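Local structure of dTDP-4-dehydrorhamnose Reductase (Yersinia enterocolitica, 5U9C) at residues P126-G131 against L252-P257. The protein probably catalyses the NADPH-dependent reduction of dTDP-4-dehydro-beta-L-rhamnose to dTDP-L-rhamnose, a step of dTDP-L-rhamnose biosynthesis. Sequence-based numbering, arbitrary orientation. Where two conformers were deposited one is given.
Sequences PMNYYG and LSAPRP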
ATOM      1  N   PRO D 126      -3.065 -13.720  -1.304  0.60 27.73           N
ATOM      2  CA  PRO D 126      -2.212 -14.161  -2.418  0.60 27.94           C
ATOM      3  C   PRO D 126      -1.732 -13.041  -3.365  0.60 26.97           C
ATOM      4  O   PRO D 126      -2.208 -11.909  -3.302  0.60 27.61           O
ATOM      5  CB  PRO D 126      -3.087 -15.187  -3.159  0.60 27.51           C
ATOM      6  CG  PRO D 126      -4.142 -15.579  -2.185  0.60 28.12           C
ATOM      7  CD  PRO D 126      -4.392 -14.355  -1.354  0.60 28.71           C
HETATM    8  N   MSE D 127      -0.763 -13.395  -4.189  0.60 27.86           N
HETATM    9  CA  MSE D 127      -0.118 -12.501  -5.166  0.60 28.92           C
HETATM   10  C   MSE D 127      -0.391 -12.896  -6.588  0.60 26.64           C
HETATM   11  O   MSE D 127      -0.063 -12.157  -7.498  0.60 27.41           O
HETATM   12  CB  MSE D 127       1.376 -12.705  -4.910  0.60 31.42           C
HETATM   13  CG  MSE D 127       2.325 -11.683  -5.534  0.60 34.74           C
HETATM   14 SE   MSE D 127       2.854 -10.418  -4.133  0.60 36.08          SE
HETATM   15  CE  MSE D 127       3.773  -9.198  -5.376  0.60 39.05           C
ATOM     16  N   ASN D 128      -1.012 -14.050  -6.796  0.60 25.22           N
ATOM     17  CA  ASN D 128      -1.238 -14.563  -8.153  0.60 25.42           C
ATOM     18  C   ASN D 128      -2.443 -15.499  -8.240  0.60 24.51           C
ATOM     19  O   ASN D 128      -3.040 -15.859  -7.208  0.60 23.28           O
ATOM     20  CB  ASN D 128       0.055 -15.226  -8.659  0.60 26.14           C
ATOM     21  CG  ASN D 128       0.675 -16.193  -7.648  0.60 26.87           C
ATOM     22  OD1 ASN D 128      -0.018 -16.994  -7.002  0.60 28.13           O
ATOM     23  ND2 ASN D 128       2.000 -16.153  -7.543  0.60 25.06           N
ATOM     24  N   TYR D 129      -2.823 -15.876  -9.463  1.00 23.94           N
ATOM     25  CA  TYR D 129      -4.000 -16.728  -9.640  1.00 23.43           C
ATOM     26  C   TYR D 129      -3.866 -18.131  -9.073  1.00 23.56           C
ATOM     27  O   TYR D 129      -4.832 -18.664  -8.568  1.00 22.92           O
ATOM     28  CB  TYR D 129      -4.539 -16.707 -11.087  1.00 24.45           C
ATOM     29  CG  TYR D 129      -5.270 -15.403 -11.400  1.00 24.43           C
ATOM     30  CD1 TYR D 129      -6.512 -15.125 -10.813  1.00 23.93           C
ATOM     31  CD2 TYR D 129      -4.697 -14.423 -12.237  1.00 24.53           C
ATOM     32  CE1 TYR D 129      -7.174 -13.931 -11.089  1.00 25.62           C
ATOM     33  CE2 TYR D 129      -5.359 -13.227 -12.514  1.00 25.52           C
ATOM     34  CZ  TYR D 129      -6.591 -12.987 -11.945  1.00 25.31           C
ATOM     35  OH  TYR D 129      -7.224 -11.801 -12.180  1.00 26.74           O
ATOM     36  N   TYR D 130      -2.659 -18.700  -9.108  1.00 22.98           N
ATOM     37  CA  TYR D 130      -2.431 -20.000  -8.513  1.00 22.88           C
ATOM     38  C   TYR D 130      -2.783 -19.928  -7.021  1.00 22.73           C
ATOM     39  O   TYR D 130      -3.585 -20.728  -6.517  1.00 21.38           O
ATOM     40  CB  TYR D 130      -0.977 -20.455  -8.694  1.00 23.54           C
ATOM     41  CG  TYR D 130      -0.664 -21.680  -7.868  1.00 24.59           C
ATOM     42  CD1 TYR D 130      -1.271 -22.903  -8.159  1.00 25.04           C
ATOM     43  CD2 TYR D 130       0.197 -21.613  -6.779  1.00 24.94           C
ATOM     44  CE1 TYR D 130      -1.037 -24.019  -7.390  1.00 25.40           C
ATOM     45  CE2 TYR D 130       0.462 -22.747  -6.016  1.00 25.74           C
ATOM     46  CZ  TYR D 130      -0.169 -23.934  -6.320  1.00 25.41           C
ATOM     47  OH  TYR D 130       0.068 -25.062  -5.582  1.00 25.58           O
ATOM     48  N   GLY D 131      -2.207 -18.944  -6.337  1.00 21.80           N
ATOM     49  CA  GLY D 131      -2.455 -18.761  -4.896  1.00 22.50           C
ATOM     50  C   GLY D 131      -3.928 -18.528  -4.568  1.00 23.50           C
ATOM     51  O   GLY D 131      -4.470 -19.126  -3.616  1.00 23.30           O
ATOM     52  N   LEU D 252       8.743 -14.419 -16.001  1.00 30.38           N
ATOM     53  CA  LEU D 252       7.701 -15.409 -15.768  1.00 31.84           C
ATOM     54  C   LEU D 252       6.354 -14.706 -15.803  1.00 30.43           C
ATOM     55  O   LEU D 252       6.288 -13.521 -15.541  1.00 31.03           O
ATOM     56  CB  LEU D 252       7.904 -16.045 -14.401  1.00 35.30           C
ATOM     57  CG  LEU D 252       9.232 -16.777 -14.151  1.00 39.12           C
ATOM     58  CD1 LEU D 252       9.457 -16.987 -12.654  1.00 42.37           C
ATOM     59  CD2 LEU D 252       9.311 -18.082 -14.923  1.00 40.86           C
ATOM     60  N   SER D 253       5.287 -15.422 -16.152  1.00 30.51           N
ATOM     61  CA  SER D 253       3.948 -14.809 -16.221  1.00 31.01           C
ATOM     62  C   SER D 253       3.404 -14.396 -14.851  1.00 30.00           C
ATOM     63  O   SER D 253       2.859 -13.319 -14.696  1.00 30.81           O
ATOM     64  CB  SER D 253       2.953 -15.780 -16.843  1.00 31.89           C
ATOM     65  OG  SER D 253       3.254 -16.036 -18.185  1.00 35.62           O
ATOM     66  N   ALA D 254       3.563 -15.264 -13.862  1.00 28.36           N
ATOM     67  CA  ALA D 254       2.994 -15.023 -12.552  1.00 28.89           C
ATOM     68  C   ALA D 254       3.884 -14.209 -11.642  1.00 28.56           C
ATOM     69  O   ALA D 254       5.051 -14.534 -11.495  1.00 27.12           O
ATOM     70  CB  ALA D 254       2.689 -16.340 -11.871  1.00 28.20           C
ATOM     71  N   PRO D 255       3.322 -13.165 -11.017  1.00 28.98           N
ATOM     72  CA  PRO D 255       4.073 -12.417 -10.016  1.00 29.70           C
ATOM     73  C   PRO D 255       4.472 -13.344  -8.855  1.00 28.86           C
ATOM     74  O   PRO D 255       3.679 -14.218  -8.459  1.00 26.61           O
ATOM     75  CB  PRO D 255       3.050 -11.398  -9.471  1.00 29.35           C
ATOM     76  CG  PRO D 255       1.941 -11.353 -10.438  1.00 30.05           C
ATOM     77  CD  PRO D 255       1.960 -12.626 -11.225  1.00 30.18           C
ATOM     78  N   ARG D 256       5.683 -13.172  -8.338  1.00 29.41           N
ATOM     79  CA  ARG D 256       6.163 -13.942  -7.188  1.00 29.35           C
ATOM     80  C   ARG D 256       6.416 -12.927  -6.046  1.00 27.66           C
ATOM     81  O   ARG D 256       6.944 -11.843  -6.282  1.00 27.16           O
ATOM     82  CB  ARG D 256       7.460 -14.703  -7.488  1.00 30.93           C
ATOM     83  CG  ARG D 256       7.451 -15.710  -8.640  1.00 34.65           C
ATOM     84  CD  ARG D 256       6.371 -16.749  -8.493  1.00 36.82           C
ATOM     85  NE  ARG D 256       6.650 -17.982  -9.236  1.00 38.71           N
ATOM     86  CZ  ARG D 256       6.483 -18.165 -10.543  1.00 37.49           C
ATOM     87  NH1 ARG D 256       6.762 -19.345 -11.058  1.00 39.15           N
ATOM     88  NH2 ARG D 256       6.068 -17.190 -11.344  1.00 38.27           N
ATOM     89  N   PRO D 257       6.037 -13.268  -4.813  1.00 26.79           N
ATOM     90  CA  PRO D 257       6.261 -12.311  -3.712  1.00 27.02           C
ATOM     91  C   PRO D 257       7.734 -12.270  -3.301  1.00 27.12           C
ATOM     92  O   PRO D 257       8.499 -13.154  -3.685  1.00 27.47           O
ATOM     93  CB  PRO D 257       5.410 -12.890  -2.572  1.00 27.56           C
ATOM     94  CG  PRO D 257       5.375 -14.366  -2.861  1.00 27.96           C
ATOM     95  CD  PRO D 257       5.508 -14.561  -4.338  1.00 25.90           C
TER
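Asn128 reaches across to the backbone of Pro255 while serving as N-cap of helix 129-144. This ties the start of a helix of the Rossmann-type fold to residues 252-257, in the loop between strands 241-245 and 261-262, which carry Arg256. Asn128 CB lies 4.3 Å from Ala254 CB and close to Pro255 CD. CG sits between the backbone N and the carbonyl carbon (chi1 48°), and from there the amide sends its two ends to different partners. Asn128 OD1 turns back to its own helix and accepts the capping bond from Gly131 N at 3.0 Å. Asn128 ND2 points the other way and donates to Pro255 O at 2.7 Å. That bond is nearly straight, with an N-H...O angle of 160°, and the carbonyl oxygen lies close to the amide plane. Bonds at both ends fix the rotation of the amide.

Met127, modelled as selenomethionine, adds the apolar part. Met127 CG is anti to the backbone N (chi1 -166°) and lies 4.0 Å from Pro255 CB. It also comes near the backbone N of Pro257. The chain then bends, and Met127 SE comes within 3.9 Å of Pro257 CB, in the ring.

Arg256 CB points away from residues 126-131. Arg256 belongs to a site where (R)-malate has been seen, together with Phe168 and Lys171, though none is bound to this chain. Asp70, from helix 69-74, forms a salt bridge with its NH2 and also accepts from Ala254 N. The same Arg256 NH2 donates to Ala254 O at 2.8 Å, with the oxygen at the edge of the guanidinium group, in its plane.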